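Putative 2OG-Fe(II) oxygenase family protein (Caulobacter crescentus CB15, PDB 3OOX) probably acts as an iron(II)- and 2-oxoglutarate-dependent oxygenase that forms ethylene and oxidises L-arginine. Local coordinates at residues Tyr69-Phe82 against Tyr93-Leu105. Residues are numbered along the deposited sequence; the frame is centred on the assembly and turned at random.
With EDO (1,2-ethanediol), chain D.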
loop_
_atom_site.group_PDB
_atom_site.type_symbol
_atom_site.label_atom_id
_atom_site.label_comp_id
_atom_site.label_asym_id
_atom_site.label_seq_id
_atom_site.Cartn_x
_atom_site.Cartn_y
_atom_site.Cartn_z
ATOM N N TYR A 69 7.523 21.042 6.644
ATOM C CA TYR A 69 6.985 20.236 5.537
ATOM C C TYR A 69 5.551 19.776 5.803
ATOM O O TYR A 69 5.020 18.939 5.054
ATOM C CB TYR A 69 7.900 19.042 5.272
ATOM C CG TYR A 69 9.343 19.473 5.126
ATOM C CD1 TYR A 69 9.751 20.153 3.978
ATOM C CD2 TYR A 69 10.260 19.286 6.146
ATOM C CE1 TYR A 69 11.043 20.619 3.846
ATOM C CE2 TYR A 69 11.580 19.745 6.023
ATOM C CZ TYR A 69 11.953 20.420 4.869
ATOM O OH TYR A 69 13.253 20.877 4.711
ATOM N N ALA A 70 4.949 20.331 6.845
ATOM C CA ALA A 70 3.553 20.043 7.220
ATOM C C ALA A 70 2.573 21.001 6.548
ATOM O O ALA A 70 2.963 22.060 6.052
ATOM C CB ALA A 70 3.378 20.121 8.729
ATOM N N GLY A 71 1.293 20.631 6.582
ATOM C CA GLY A 71 0.232 21.449 6.025
ATOM C C GLY A 71 0.269 21.560 4.518
ATOM O O GLY A 71 -0.249 22.517 3.962
ATOM N N VAL A 72 0.907 20.614 3.854
ATOM C CA VAL A 72 1.016 20.627 2.387
ATOM C C VAL A 72 -0.105 19.761 1.827
ATOM O O VAL A 72 -0.121 18.547 1.996
ATOM C CB VAL A 72 2.402 20.134 1.882
ATOM C CG1 VAL A 72 2.492 20.183 0.348
ATOM C CG2 VAL A 72 3.504 20.974 2.519
ATOM N N LYS A 73 -1.043 20.393 1.123
ATOM C CA LYS A 73 -2.088 19.668 0.400
ATOM C C LYS A 73 -2.802 18.654 1.304
ATOM O O LYS A 73 -3.060 17.514 0.924
ATOM C CB LYS A 73 -1.525 18.991 -0.860
ATOM C CG LYS A 73 -0.947 19.967 -1.860
ATOM C CD LYS A 73 -2.095 20.731 -2.609
ATOM C CE LYS A 73 -1.571 21.768 -3.530
ATOM N NZ LYS A 73 -2.756 22.512 -4.214
ATOM N N GLY A 74 -3.111 19.118 2.497
ATOM C CA GLY A 74 -3.909 18.324 3.427
ATOM C C GLY A 74 -3.219 17.080 3.916
ATOM O O GLY A 74 -3.865 16.179 4.453
ATOM N N GLY A 75 -1.900 17.057 3.800
ATOM C CA GLY A 75 -1.091 15.922 4.194
ATOM C C GLY A 75 -0.839 14.913 3.090
ATOM O O GLY A 75 -0.139 13.926 3.277
ATOM N N ALA A 76 -1.346 15.191 1.880
ATOM C CA ALA A 76 -1.150 14.305 0.773
ATOM C C ALA A 76 0.294 14.291 0.255
ATOM O O ALA A 76 0.706 13.355 -0.438
ATOM C CB ALA A 76 -2.099 14.712 -0.374
ATOM N N ARG A 77 1.042 15.348 0.579
ATOM C CA ARG A 77 2.476 15.414 0.275
ATOM C C ARG A 77 3.172 15.916 1.513
ATOM O O ARG A 77 2.614 16.684 2.254
ATOM C CB ARG A 77 2.723 16.391 -0.883
ATOM C CG ARG A 77 2.010 16.048 -2.209
ATOM C CD ARG A 77 2.569 14.837 -2.876
ATOM N NE ARG A 77 1.882 14.520 -4.146
ATOM C CZ ARG A 77 0.894 13.636 -4.280
ATOM N NH1 ARG A 77 0.421 12.949 -3.241
ATOM N NH2 ARG A 77 0.354 13.404 -5.481
ATOM N N GLY A 78 4.399 15.453 1.752
ATOM C CA GLY A 78 5.137 15.929 2.912
ATOM C C GLY A 78 4.731 15.299 4.236
ATOM O O GLY A 78 4.364 14.130 4.302
ATOM N N TYR A 79 4.848 16.089 5.297
ATOM C CA TYR A 79 4.840 15.592 6.664
ATOM C C TYR A 79 3.467 15.754 7.314
ATOM O O TYR A 79 2.781 16.762 7.128
ATOM C CB TYR A 79 5.895 16.367 7.454
ATOM C CG TYR A 79 5.969 16.021 8.911
ATOM C CD1 TYR A 79 6.352 14.752 9.308
ATOM C CD2 TYR A 79 5.707 16.968 9.873
ATOM C CE1 TYR A 79 6.447 14.416 10.656
ATOM C CE2 TYR A 79 5.792 16.656 11.247
ATOM C CZ TYR A 79 6.145 15.364 11.612
ATOM O OH TYR A 79 6.242 15.036 12.955
ATOM N N ILE A 80 3.073 14.749 8.117
ATOM C CA ILE A 80 1.910 14.845 8.980
ATOM C C ILE A 80 2.393 14.570 10.408
ATOM O O ILE A 80 2.940 13.499 10.683
ATOM C CB ILE A 80 0.820 13.806 8.621
ATOM C CG1 ILE A 80 0.388 13.943 7.147
ATOM C CG2 ILE A 80 -0.356 13.950 9.581
ATOM C CD1 ILE A 80 -0.640 12.883 6.697
ATOM N N PRO A 81 2.198 15.533 11.298
ATOM C CA PRO A 81 2.630 15.363 12.681
ATOM C C PRO A 81 1.714 14.491 13.508
ATOM O O PRO A 81 0.644 14.119 13.073
ATOM C CB PRO A 81 2.631 16.794 13.221
ATOM C CG PRO A 81 1.556 17.434 12.517
ATOM C CD PRO A 81 1.573 16.857 11.111
ATOM N N PHE A 82 2.171 14.176 14.714
ATOM C CA PHE A 82 1.344 13.511 15.709
ATOM C C PHE A 82 0.048 14.281 15.895
ATOM O O PHE A 82 0.042 15.506 15.863
ATOM C CB PHE A 82 2.108 13.387 17.050
ATOM C CG PHE A 82 3.415 12.661 16.927
ATOM C CD1 PHE A 82 3.454 11.331 16.552
ATOM C CD2 PHE A 82 4.618 13.317 17.149
ATOM C CE1 PHE A 82 4.646 10.649 16.413
ATOM C CE2 PHE A 82 5.831 12.639 17.012
ATOM C CZ PHE A 82 5.840 11.298 16.645
ATOM N N TYR A 93 -3.399 7.647 23.721
ATOM C CA TYR A 93 -2.273 7.914 22.838
ATOM C C TYR A 93 -2.361 7.030 21.602
ATOM O O TYR A 93 -2.458 5.817 21.704
ATOM C CB TYR A 93 -0.955 7.560 23.525
ATOM C CG TYR A 93 -0.649 8.305 24.807
ATOM C CD1 TYR A 93 -0.413 9.678 24.807
ATOM C CD2 TYR A 93 -0.574 7.633 26.033
ATOM C CE1 TYR A 93 -0.131 10.340 25.957
ATOM C CE2 TYR A 93 -0.267 8.303 27.211
ATOM C CZ TYR A 93 -0.034 9.658 27.175
ATOM O OH TYR A 93 0.259 10.303 28.312
ATOM N N ASP A 94 -2.294 7.655 20.435
ATOM C CA ASP A 94 -2.142 6.930 19.176
ATOM C C ASP A 94 -1.198 7.808 18.383
ATOM O O ASP A 94 -1.613 8.618 17.550
ATOM C CB ASP A 94 -3.470 6.752 18.432
ATOM C CG ASP A 94 -3.293 5.999 17.094
ATOM O OD1 ASP A 94 -2.294 5.248 16.935
ATOM O OD2 ASP A 94 -4.153 6.177 16.203
ATOM N N LEU A 95 0.079 7.668 18.703
ATOM C CA LEU A 95 1.113 8.566 18.202
ATOM C C LEU A 95 1.842 7.954 17.024
ATOM O O LEU A 95 2.580 6.961 17.155
ATOM C CB LEU A 95 2.119 8.908 19.292
ATOM C CG LEU A 95 1.503 9.687 20.448
ATOM C CD1 LEU A 95 2.517 9.811 21.601
ATOM C CD2 LEU A 95 1.008 11.064 20.018
ATOM N N LYS A 96 1.622 8.553 15.853
ATOM C CA LYS A 96 2.310 8.138 14.651
ATOM C C LYS A 96 2.475 9.378 13.772
ATOM O O LYS A 96 1.643 10.304 13.809
ATOM C CB LYS A 96 1.529 7.033 13.975
ATOM C CG LYS A 96 0.163 7.475 13.462
ATOM C CD LYS A 96 -0.841 6.354 13.390
ATOM C CE LYS A 96 -2.237 6.868 13.012
ATOM N NZ LYS A 96 -3.020 7.413 14.151
ATOM N N GLU A 97 3.556 9.401 13.008
ATOM C CA GLU A 97 3.854 10.512 12.131
ATOM C C GLU A 97 4.145 9.962 10.741
ATOM O O GLU A 97 4.580 8.820 10.595
ATOM C CB GLU A 97 5.017 11.354 12.671
ATOM C CG GLU A 97 6.306 10.575 12.931
ATOM C CD GLU A 97 7.410 11.413 13.526
ATOM O OE1 GLU A 97 7.365 12.656 13.388
ATOM O OE2 GLU A 97 8.328 10.797 14.113
ATOM N N PHE A 98 3.871 10.754 9.710
ATOM C CA PHE A 98 3.890 10.311 8.322
ATOM C C PHE A 98 4.733 11.227 7.437
ATOM O O PHE A 98 4.775 12.428 7.666
ATOM C CB PHE A 98 2.486 10.406 7.689
ATOM C CG PHE A 98 1.403 9.547 8.360
ATOM C CD1 PHE A 98 0.780 9.955 9.530
ATOM C CD2 PHE A 98 0.933 8.413 7.740
ATOM C CE1 PHE A 98 -0.222 9.213 10.088
ATOM C CE2 PHE A 98 -0.091 7.645 8.293
ATOM C CZ PHE A 98 -0.647 8.033 9.471
ATOM N N TRP A 99 5.264 10.639 6.371
ATOM C CA TRP A 99 5.738 11.374 5.202
ATOM C C TRP A 99 5.086 10.736 3.978
ATOM O O TRP A 99 5.106 9.515 3.845
ATOM C CB TRP A 99 7.265 11.276 5.046
ATOM C CG TRP A 99 7.736 12.090 3.876
ATOM C CD1 TRP A 99 7.811 11.694 2.565
ATOM C CD2 TRP A 99 8.161 13.456 3.911
ATOM N NE1 TRP A 99 8.263 12.731 1.779
ATOM C CE2 TRP A 99 8.477 13.824 2.585
ATOM C CE3 TRP A 99 8.336 14.401 4.935
ATOM C CZ2 TRP A 99 8.950 15.113 2.265
ATOM C CZ3 TRP A 99 8.799 15.695 4.605
ATOM C CH2 TRP A 99 9.104 16.022 3.283
ATOM N N HIS A 100 4.519 11.536 3.101
ATOM C CA HIS A 100 3.977 11.021 1.859
ATOM C C HIS A 100 4.683 11.578 0.632
ATOM O O HIS A 100 4.842 12.795 0.500
ATOM C CB HIS A 100 2.498 11.357 1.760
ATOM C CG HIS A 100 1.661 10.553 2.695
ATOM N ND1 HIS A 100 0.765 11.123 3.569
ATOM C CD2 HIS A 100 1.602 9.214 2.905
ATOM C CE1 HIS A 100 0.176 10.163 4.271
ATOM N NE2 HIS A 100 0.669 8.994 3.890
HETATM N N MSE A 101 5.080 10.658 -0.233
HETATM C CA MSE A 101 5.648 10.986 -1.527
HETATM C C MSE A 101 4.696 10.499 -2.594
HETATM O O MSE A 101 4.360 9.318 -2.625
HETATM C CB MSE A 101 7.013 10.312 -1.713
HETATM C CG MSE A 101 7.649 10.622 -3.091
HETATM SE SE MSE A 101 9.142 9.464 -3.466
HETATM C CE MSE A 101 9.124 9.738 -5.420
ATOM N N GLY A 102 4.299 11.420 -3.474
ATOM C CA GLY A 102 3.527 11.077 -4.663
ATOM C C GLY A 102 4.419 10.940 -5.877
ATOM O O GLY A 102 5.644 10.993 -5.785
ATOM N N ARG A 103 3.800 10.827 -7.054
ATOM C CA ARG A 103 4.561 10.706 -8.307
ATOM C C ARG A 103 5.213 12.028 -8.686
ATOM O O ARG A 103 4.559 13.053 -8.629
ATOM C CB ARG A 103 3.637 10.277 -9.448
ATOM C CG ARG A 103 4.446 9.936 -10.707
ATOM C CD ARG A 103 3.653 9.193 -11.746
ATOM N NE ARG A 103 3.341 7.821 -11.316
ATOM C CZ ARG A 103 4.165 6.796 -11.263
ATOM N NH1 ARG A 103 5.412 6.901 -11.698
ATOM N NH2 ARG A 103 3.710 5.634 -10.817
ATOM N N ASP A 104 6.474 11.951 -9.106
ATOM C CA ASP A 104 7.160 13.094 -9.729
ATOM C C ASP A 104 6.793 13.057 -11.207
ATOM O O ASP A 104 7.179 12.118 -11.920
ATOM C CB ASP A 104 8.681 12.977 -9.636
ATOM C CG ASP A 104 9.241 13.415 -8.293
ATOM O OD1 ASP A 104 8.735 14.386 -7.694
ATOM O OD2 ASP A 104 10.235 12.793 -7.860
ATOM N N LEU A 105 6.076 14.088 -11.650
ATOM C CA LEU A 105 5.602 14.171 -13.014
ATOM C C LEU A 105 6.555 15.041 -13.803
ATOM O O LEU A 105 7.116 15.972 -13.272
ATOM C CB LEU A 105 4.206 14.791 -13.060
ATOM C CG LEU A 105 3.092 13.926 -12.452
ATOM C CD1 LEU A 105 1.792 14.754 -12.276
ATOM C CD2 LEU A 105 2.785 12.669 -13.242
HETATM C C1 EDO D . -4.115 20.450 -6.921
HETATM O O1 EDO D . -4.083 20.387 -5.489
HETATM C C2 EDO D . -2.762 19.955 -7.430
HETATM O O2 EDO D . -1.703 20.835 -7.031
HETATM O O HOH W 1 2.101 14.109 -7.705
HETATM O O HOH W 2 -0.362 11.680 12.636
#
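Glu97 OE1 is gripped twice: Tyr79 OH donates to it at 2.7 Å, with the carboxylate oxygen lying in the plane of the tyrosine ring at its edge, and Lys66 adds a salt bridge, while OE2 of the same carboxylate accepts from His175. This buried acid illustrates how an edge hairpin is pinned to a larger sheet. Strands 78-80 and 97-101 run antiparallel, with 78-80 outermost in the large sheet, where the pair extends the double-stranded beta-helix (jelly-roll) of 2-oxoglutarate oxygenases, and 97-101 bonded onward to strand 170-176. Backbone bonds pair Gly78 with His100 and Ile80 with Phe98. Glu97 CG sits between its backbone N and carbonyl carbon (chi1 56°), and the chain then extends past Phe82, with CB over one face of that ring.

On the Tyr79 side of the sheet, the six-membered ring of Trp99 lies flat over Gly78, whose CA is 3.8 Å from the ring centroid, and turns its edge to the face of Tyr69 in an offset edge-to-face pair. Gly102 CA rests 3.7 Å from Arg77 CZ, centred over the guanidinium, whose NH1 reaches Ala76 O and whose NE reaches Ala116 O. A leucine in place of Arg77 would probably leave both carbonyls without these donors and Gly102 without its flat cover. On the sheet face that carries Ile80 and Phe98, His100 NE2 is hydrogen-bonded to Arg172, and ND1 donates in the ring plane to Gly75 O at 3.0 Å.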